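Putative pilus assembly-related protein (Burkholderia pseudomallei, PDB 4DAD) is a putative pilus assembly-related protein whose CheY-like receiver domain, the part in this structure, probably serves signal transduction, while the full-length protein may bind and hydrolyse ATP. Local coordinates at residues 65-78 with 89-102. Sequence-based numbering, arbitrary orientation.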
ATOM      1  N   LEU A  65      10.045   3.163 -16.249  1.00 47.71           N
ATOM      2  CA  LEU A  65       9.323   3.287 -14.982  1.00 45.37           C
ATOM      3  C   LEU A  65      10.235   3.371 -13.787  1.00 50.14           C
ATOM      4  O   LEU A  65       9.866   4.008 -12.799  1.00 49.69           O
ATOM      5  CB  LEU A  65       8.365   2.126 -14.766  1.00 45.32           C
ATOM      6  CG  LEU A  65       6.965   2.239 -15.319  1.00 48.58           C
ATOM      7  CD1 LEU A  65       6.193   1.013 -14.947  1.00 50.01           C
ATOM      8  CD2 LEU A  65       6.249   3.458 -14.796  1.00 45.11           C
ATOM      9  N   ASP A  66      11.399   2.695 -13.849  1.00 47.85           N
ATOM     10  CA  ASP A  66      12.428   2.659 -12.804  1.00 48.02           C
ATOM     11  C   ASP A  66      12.867   4.080 -12.384  1.00 50.99           C
ATOM     12  O   ASP A  66      13.211   4.283 -11.223  1.00 52.92           O
ATOM     13  CB  ASP A  66      13.653   1.840 -13.271  1.00 52.01           C
ATOM     14  CG  ASP A  66      13.452   0.327 -13.271  1.00 66.20           C
ATOM     15  OD1 ASP A  66      12.392  -0.132 -12.792  1.00 67.29           O
ATOM     16  OD2 ASP A  66      14.360  -0.399 -13.754  1.00 73.50           O
ATOM     17  N   ALA A  67      12.815   5.048 -13.315  1.00 43.77           N
ATOM     18  CA  ALA A  67      13.182   6.437 -13.100  1.00 42.17           C
ATOM     19  C   ALA A  67      12.145   7.238 -12.237  1.00 44.39           C
ATOM     20  O   ALA A  67      12.430   8.368 -11.852  1.00 45.34           O
ATOM     21  CB  ALA A  67      13.353   7.117 -14.450  1.00 42.61           C
ATOM     22  N   PHE A  68      10.978   6.678 -11.934  1.00 37.91           N
ATOM     23  CA  PHE A  68       9.967   7.408 -11.171  1.00 35.98           C
ATOM     24  C   PHE A  68       9.809   6.897  -9.774  1.00 41.13           C
ATOM     25  O   PHE A  68      10.027   5.723  -9.492  1.00 42.89           O
ATOM     26  CB  PHE A  68       8.595   7.385 -11.876  1.00 36.14           C
ATOM     27  CG  PHE A  68       8.650   8.012 -13.243  1.00 35.74           C
ATOM     28  CD1 PHE A  68       8.677   9.390 -13.387  1.00 36.31           C
ATOM     29  CD2 PHE A  68       8.784   7.226 -14.378  1.00 37.02           C
ATOM     30  CE1 PHE A  68       8.796   9.971 -14.644  1.00 36.11           C
ATOM     31  CE2 PHE A  68       8.905   7.812 -15.639  1.00 38.85           C
ATOM     32  CZ  PHE A  68       8.904   9.178 -15.760  1.00 35.60           C
ATOM     33  N   ASP A  69       9.444   7.811  -8.886  1.00 37.42           N
ATOM     34  CA  ASP A  69       9.198   7.523  -7.483  1.00 36.38           C
ATOM     35  C   ASP A  69       7.698   7.417  -7.285  1.00 37.81           C
ATOM     36  O   ASP A  69       7.247   6.556  -6.543  1.00 37.52           O
ATOM     37  CB  ASP A  69       9.795   8.625  -6.594  1.00 37.73           C
ATOM     38  CG  ASP A  69      11.280   8.817  -6.764  1.00 45.14           C
ATOM     39  OD1 ASP A  69      12.048   7.915  -6.348  1.00 44.77           O
ATOM     40  OD2 ASP A  69      11.684   9.885  -7.288  1.00 48.42           O
ATOM     41  N   ILE A  70       6.924   8.279  -7.969  1.00 32.73           N
ATOM     42  CA  ILE A  70       5.465   8.335  -7.822  1.00 31.52           C
ATOM     43  C   ILE A  70       4.761   8.264  -9.184  1.00 37.01           C
ATOM     44  O   ILE A  70       5.205   8.842 -10.172  1.00 36.51           O
ATOM     45  CB  ILE A  70       5.033   9.581  -7.009  1.00 33.21           C
ATOM     46  CG1 ILE A  70       5.605   9.529  -5.584  1.00 33.03           C
ATOM     47  CG2 ILE A  70       3.497   9.777  -6.973  1.00 34.33           C
ATOM     48  CD1 ILE A  70       5.688  10.965  -4.856  1.00 38.77           C
ATOM     49  N   LEU A  71       3.659   7.513  -9.204  1.00 35.29           N
ATOM     50  CA  LEU A  71       2.767   7.353 -10.324  1.00 34.68           C
ATOM     51  C   LEU A  71       1.388   7.763  -9.867  1.00 39.75           C
ATOM     52  O   LEU A  71       0.777   7.094  -9.043  1.00 34.97           O
ATOM     53  CB  LEU A  71       2.803   5.911 -10.874  1.00 34.01           C
ATOM     54  CG  LEU A  71       1.721   5.490 -11.870  1.00 37.34           C
ATOM     55  CD1 LEU A  71       1.629   6.432 -13.052  1.00 35.48           C
ATOM     56  CD2 LEU A  71       1.970   4.073 -12.342  1.00 41.80           C
HETATM   57  N   MSE A  72       0.908   8.886 -10.399  1.00 43.35           N
HETATM   58  CA  MSE A  72      -0.428   9.371 -10.096  1.00 47.16           C
HETATM   59  C   MSE A  72      -1.357   9.028 -11.260  1.00 48.31           C
HETATM   60  O   MSE A  72      -1.164   9.538 -12.366  1.00 47.16           O
HETATM   61  CB  MSE A  72      -0.377  10.849  -9.833  1.00 52.43           C
HETATM   62  CG  MSE A  72      -1.498  11.326  -8.962  1.00 65.90           C
HETATM   63 SE   MSE A  72      -1.189  13.178  -8.513  0.75 80.01          SE
HETATM   64  CE  MSE A  72       0.654  13.005  -7.842  1.00 74.90           C
ATOM     65  N   ILE A  73      -2.295   8.087 -11.039  1.00 44.77           N
ATOM     66  CA  ILE A  73      -3.199   7.605 -12.074  1.00 45.49           C
ATOM     67  C   ILE A  73      -4.576   8.247 -11.938  1.00 51.57           C
ATOM     68  O   ILE A  73      -5.185   8.175 -10.874  1.00 51.54           O
ATOM     69  CB  ILE A  73      -3.295   6.047 -12.062  1.00 49.33           C
ATOM     70  CG1 ILE A  73      -2.004   5.378 -12.540  1.00 48.89           C
ATOM     71  CG2 ILE A  73      -4.468   5.512 -12.901  1.00 51.87           C
ATOM     72  CD1 ILE A  73      -1.816   3.921 -11.909  1.00 59.55           C
ATOM     73  N   ASP A  74      -5.088   8.819 -13.043  1.00 50.18           N
ATOM     74  CA  ASP A  74      -6.453   9.321 -13.097  1.00 53.71           C
ATOM     75  C   ASP A  74      -7.385   8.091 -13.317  1.00 64.32           C
ATOM     76  O   ASP A  74      -7.280   7.406 -14.343  1.00 64.73           O
ATOM     77  CB  ASP A  74      -6.591  10.386 -14.196  1.00 55.34           C
ATOM     78  CG  ASP A  74      -8.002  10.847 -14.509  1.00 69.20           C
ATOM     79  OD1 ASP A  74      -8.929  10.479 -13.758  1.00 73.58           O
ATOM     80  OD2 ASP A  74      -8.179  11.594 -15.497  1.00 73.77           O
ATOM     81  N   GLY A  75      -8.243   7.810 -12.328  1.00 65.87           N
ATOM     82  CA  GLY A  75      -9.154   6.665 -12.327  1.00 69.51           C
ATOM     83  C   GLY A  75     -10.571   6.924 -12.789  1.00 80.85           C
ATOM     84  O   GLY A  75     -11.521   6.549 -12.096  1.00 82.97           O
ATOM     85  N   ALA A  76     -10.711   7.528 -13.995  1.00 81.69           N
ATOM     86  CA  ALA A  76     -11.966   7.886 -14.673  1.00 86.03           C
ATOM     87  C   ALA A  76     -12.877   6.661 -14.923  1.00 96.17           C
ATOM     88  O   ALA A  76     -14.084   6.715 -14.642  1.00 99.23           O
ATOM     89  CB  ALA A  76     -11.658   8.577 -15.993  1.00 86.05           C
ATOM     90  N   ALA A  77     -12.299   5.567 -15.447  1.00 93.87           N
ATOM     91  CA  ALA A  77     -13.030   4.325 -15.690  1.00 97.27           C
ATOM     92  C   ALA A  77     -12.189   3.125 -15.215  1.00100.44           C
ATOM     93  O   ALA A  77     -11.425   2.541 -16.000  1.00 99.91           O
ATOM     94  CB  ALA A  77     -13.397   4.204 -17.167  1.00 99.54           C
ATOM     95  N   LEU A  78     -12.292   2.803 -13.903  1.00 95.79           N
ATOM     96  CA  LEU A  78     -11.559   1.690 -13.294  1.00 94.23           C
ATOM     97  C   LEU A  78     -12.143   0.362 -13.725  1.00 99.45           C
ATOM     98  O   LEU A  78     -13.248   0.012 -13.306  1.00102.20           O
ATOM     99  CB  LEU A  78     -11.574   1.773 -11.763  1.00 94.04           C
ATOM    100  CG  LEU A  78     -10.569   2.682 -11.117  1.00 95.64           C
ATOM    101  CD1 LEU A  78     -11.100   3.185  -9.792  1.00 96.61           C
ATOM    102  CD2 LEU A  78      -9.209   1.981 -10.960  1.00 95.35           C
ATOM    103  N   LEU A  89       1.957  -3.690 -12.213  1.00 55.06           N
ATOM    104  CA  LEU A  89       2.792  -2.504 -12.137  1.00 53.21           C
ATOM    105  C   LEU A  89       3.438  -2.349 -10.746  1.00 56.34           C
ATOM    106  O   LEU A  89       4.656  -2.203 -10.697  1.00 57.42           O
ATOM    107  CB  LEU A  89       1.982  -1.259 -12.515  1.00 52.05           C
ATOM    108  CG  LEU A  89       2.695  -0.254 -13.377  1.00 55.24           C
ATOM    109  CD1 LEU A  89       1.696   0.620 -14.097  1.00 55.08           C
ATOM    110  CD2 LEU A  89       3.602   0.595 -12.543  1.00 57.28           C
ATOM    111  N   SER A  90       2.661  -2.400  -9.637  1.00 51.16           N
ATOM    112  CA  SER A  90       3.242  -2.272  -8.291  1.00 50.68           C
ATOM    113  C   SER A  90       4.043  -3.505  -7.903  1.00 55.49           C
ATOM    114  O   SER A  90       4.986  -3.378  -7.130  1.00 56.40           O
ATOM    115  CB  SER A  90       2.190  -1.948  -7.228  1.00 55.10           C
ATOM    116  OG  SER A  90       0.939  -2.561  -7.478  1.00 65.67           O
ATOM    117  N   ARG A  91       3.695  -4.681  -8.442  1.00 53.66           N
ATOM    118  CA  ARG A  91       4.412  -5.929  -8.179  0.50 55.19           C
ATOM    119  C   ARG A  91       5.828  -5.859  -8.758  1.00 59.16           C
ATOM    120  O   ARG A  91       6.780  -6.174  -8.058  1.00 61.41           O
ATOM    121  CB  ARG A  91       3.627  -7.121  -8.756  0.50 57.59           C
ATOM    122  CG  ARG A  91       4.325  -8.481  -8.744  0.50 72.63           C
ATOM    123  CD  ARG A  91       3.351  -9.662  -8.803  0.50 87.87           C
ATOM    124  NE  ARG A  91       2.358  -9.580  -9.884  0.50 95.83           N
ATOM    125  CZ  ARG A  91       1.085  -9.230  -9.713  0.50108.46           C
ATOM    126  NH1 ARG A  91       0.636  -8.898  -8.507  0.50 94.86           N
ATOM    127  NH2 ARG A  91       0.258  -9.186 -10.748  0.50 94.74           N
ATOM    128  N   LEU A  92       5.972  -5.441 -10.025  1.00 53.64           N
ATOM    129  CA  LEU A  92       7.292  -5.398 -10.646  1.00 53.83           C
ATOM    130  C   LEU A  92       8.068  -4.148 -10.301  1.00 57.36           C
ATOM    131  O   LEU A  92       9.270  -4.107 -10.561  1.00 58.68           O
ATOM    132  CB  LEU A  92       7.197  -5.553 -12.167  1.00 55.44           C
ATOM    133  CG  LEU A  92       6.376  -6.748 -12.700  1.00 62.52           C
ATOM    134  CD1 LEU A  92       6.424  -6.803 -14.204  1.00 64.85           C
ATOM    135  CD2 LEU A  92       6.812  -8.069 -12.092  1.00 62.95           C
ATOM    136  N   HIS A  93       7.407  -3.133  -9.713  1.00 52.80           N
ATOM    137  CA  HIS A  93       8.034  -1.868  -9.320  1.00 51.00           C
ATOM    138  C   HIS A  93       7.714  -1.564  -7.851  1.00 54.59           C
ATOM    139  O   HIS A  93       6.875  -0.716  -7.569  1.00 54.14           O
ATOM    140  CB  HIS A  93       7.588  -0.730 -10.255  1.00 50.78           C
ATOM    141  CG  HIS A  93       8.139  -0.887 -11.630  1.00 55.22           C
ATOM    142  ND1 HIS A  93       7.534  -1.728 -12.560  1.00 58.41           N
ATOM    143  CD2 HIS A  93       9.272  -0.381 -12.165  1.00 56.87           C
ATOM    144  CE1 HIS A  93       8.303  -1.684 -13.634  1.00 58.73           C
ATOM    145  NE2 HIS A  93       9.354  -0.877 -13.451  1.00 58.41           N
ATOM    146  N   PRO A  94       8.360  -2.262  -6.890  1.00 53.04           N
ATOM    147  CA  PRO A  94       8.044  -2.020  -5.476  1.00 52.41           C
ATOM    148  C   PRO A  94       8.464  -0.624  -4.980  1.00 55.11           C
ATOM    149  O   PRO A  94       7.840  -0.093  -4.059  1.00 52.30           O
ATOM    150  CB  PRO A  94       8.807  -3.136  -4.755  1.00 55.51           C
ATOM    151  CG  PRO A  94       9.149  -4.147  -5.825  1.00 61.29           C
ATOM    152  CD  PRO A  94       9.362  -3.344  -7.033  1.00 56.58           C
ATOM    153  N   GLY A  95       9.469  -0.030  -5.621  1.00 53.57           N
ATOM    154  CA  GLY A  95       9.944   1.320  -5.303  1.00 53.18           C
ATOM    155  C   GLY A  95       9.005   2.431  -5.753  1.00 57.58           C
ATOM    156  O   GLY A  95       9.060   3.561  -5.231  1.00 58.66           O
ATOM    157  N   LEU A  96       8.102   2.103  -6.711  1.00 51.83           N
ATOM    158  CA  LEU A  96       7.100   3.029  -7.241  1.00 49.75           C
ATOM    159  C   LEU A  96       5.820   3.045  -6.366  1.00 51.57           C
ATOM    160  O   LEU A  96       5.236   1.998  -6.084  1.00 53.15           O
ATOM    161  CB  LEU A  96       6.758   2.652  -8.694  1.00 49.59           C
ATOM    162  CG  LEU A  96       5.871   3.594  -9.479  1.00 52.74           C
ATOM    163  CD1 LEU A  96       6.561   4.891  -9.750  1.00 52.00           C
ATOM    164  CD2 LEU A  96       5.503   2.972 -10.789  1.00 55.50           C
ATOM    165  N   THR A  97       5.411   4.247  -5.950  1.00 43.54           N
ATOM    166  CA  THR A  97       4.227   4.505  -5.169  1.00 41.42           C
ATOM    167  C   THR A  97       3.119   4.950  -6.126  1.00 44.89           C
ATOM    168  O   THR A  97       3.258   5.971  -6.812  1.00 41.83           O
ATOM    169  CB  THR A  97       4.555   5.529  -4.100  1.00 43.62           C
ATOM    170  OG1 THR A  97       5.510   4.960  -3.225  1.00 50.19           O
ATOM    171  CG2 THR A  97       3.346   5.959  -3.290  1.00 41.23           C
ATOM    172  N   CYS A  98       2.013   4.176  -6.157  1.00 42.72           N
ATOM    173  CA  CYS A  98       0.876   4.476  -7.007  1.00 43.36           C
ATOM    174  C   CYS A  98      -0.192   5.160  -6.198  1.00 45.80           C
ATOM    175  O   CYS A  98      -0.631   4.656  -5.164  1.00 44.94           O
ATOM    176  CB  CYS A  98       0.334   3.231  -7.710  1.00 45.99           C
ATOM    177  SG  CYS A  98       1.603   2.213  -8.517  1.00 51.17           S
ATOM    178  N   LEU A  99      -0.596   6.331  -6.686  1.00 42.89           N
ATOM    179  CA  LEU A  99      -1.661   7.165  -6.168  1.00 44.22           C
ATOM    180  C   LEU A  99      -2.770   7.131  -7.191  1.00 49.18           C
ATOM    181  O   LEU A  99      -2.505   7.272  -8.386  1.00 48.28           O
ATOM    182  CB  LEU A  99      -1.157   8.601  -5.960  1.00 44.36           C
ATOM    183  CG  LEU A  99      -0.490   9.005  -4.630  1.00 50.21           C
ATOM    184  CD1 LEU A  99       0.675   8.136  -4.271  1.00 49.52           C
ATOM    185  CD2 LEU A  99       0.033  10.407  -4.723  1.00 53.45           C
ATOM    186  N   LEU A 100      -3.998   6.942  -6.745  1.00 47.32           N
ATOM    187  CA  LEU A 100      -5.151   6.926  -7.625  1.00 48.43           C
ATOM    188  C   LEU A 100      -6.049   8.167  -7.375  1.00 50.44           C
ATOM    189  O   LEU A 100      -6.386   8.483  -6.236  1.00 49.95           O
ATOM    190  CB  LEU A 100      -5.914   5.615  -7.417  1.00 50.65           C
ATOM    191  CG  LEU A 100      -7.011   5.285  -8.417  1.00 58.66           C
ATOM    192  CD1 LEU A 100      -6.427   4.621  -9.672  1.00 58.28           C
ATOM    193  CD2 LEU A 100      -8.057   4.383  -7.767  1.00 64.52           C
ATOM    194  N   VAL A 101      -6.379   8.888  -8.443  1.00 47.18           N
ATOM    195  CA  VAL A 101      -7.246  10.055  -8.370  1.00 49.37           C
ATOM    196  C   VAL A 101      -8.597   9.659  -8.959  1.00 58.54           C
ATOM    197  O   VAL A 101      -8.678   9.315 -10.128  1.00 57.43           O
ATOM    198  CB  VAL A 101      -6.656  11.325  -9.024  1.00 52.06           C
ATOM    199  CG1 VAL A 101      -7.481  12.554  -8.638  1.00 54.36           C
ATOM    200  CG2 VAL A 101      -5.200  11.527  -8.618  1.00 49.34           C
ATOM    201  N   THR A 102      -9.649   9.667  -8.133  1.00 61.71           N
ATOM    202  CA  THR A 102     -10.977   9.247  -8.574  1.00 66.03           C
ATOM    203  C   THR A 102     -12.099  10.204  -8.058  1.00 76.30           C
ATOM    204  O   THR A 102     -11.827  11.119  -7.279  1.00 75.91           O
ATOM    205  CB  THR A 102     -11.189   7.766  -8.157  1.00 75.83           C
ATOM    206  OG1 THR A 102     -12.460   7.295  -8.623  1.00 85.05           O
ATOM    207  CG2 THR A 102     -11.035   7.540  -6.658  1.00 68.62           C
TER
HETATM  208  O   HOH W   1      11.145   5.547  -4.636  1.00 46.85           O
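Six backbone hydrogen bonds zip Asp-69 to Gly-75 onto Thr-97 to Val-101, making strands 70-74 and 97-102 parallel neighbours. Leu-71 and Ile-73 each give N and O to this ladder: Leu-71 N meets Thr-97 O at 2.9 Å, and Leu-99 N meets Leu-71 O at 2.8 Å. On the face of Ile-70, Met-72, Leu-99 and Val-101, apolar side chains cross. Met-72, a selenomethionine in this crystal with CG anti to the backbone N (chi1 -155°), lays CG 3.7 Å from Val-101 CG2, while its bent end brings CE near Leu-99 CD2. On the opposite face Ile-73 CG2 lies 3.9 Å from Leu-100 CD1, and Leu-71 is long enough for CD2 to meet Leu-89 CD2 of helix 80-92 tip to tip at 3.8 Å while CB packs on Leu-96.

Beyond the strands, His-93 offers a flat face to Leu-65 CD1, a CH-pi contact 3.9 Å from the centroid, and polar edges to two carbonyls: a hydrogen bond between NE2 and Thr-62 O and a weak one from ND1 to Leu-89 O limit its rotation. Asp-69's two oxygens serve separate partners, OD1 a water shared with Gly-95 O and OD2 Arg-145, by a salt bridge.

Strand 70-74, helix 80-92 and strand 97-102 form a beta-alpha-beta unit of the receiver fold. Asp-74, the predicted phosphorylation site, is unmodified here. The ladder satisfies the backbone groups facing this pair, Ile-70 and Met-72 bond to strand 22-26, and Asp-74's carboxylate turns to Ser-27 and Arg-32.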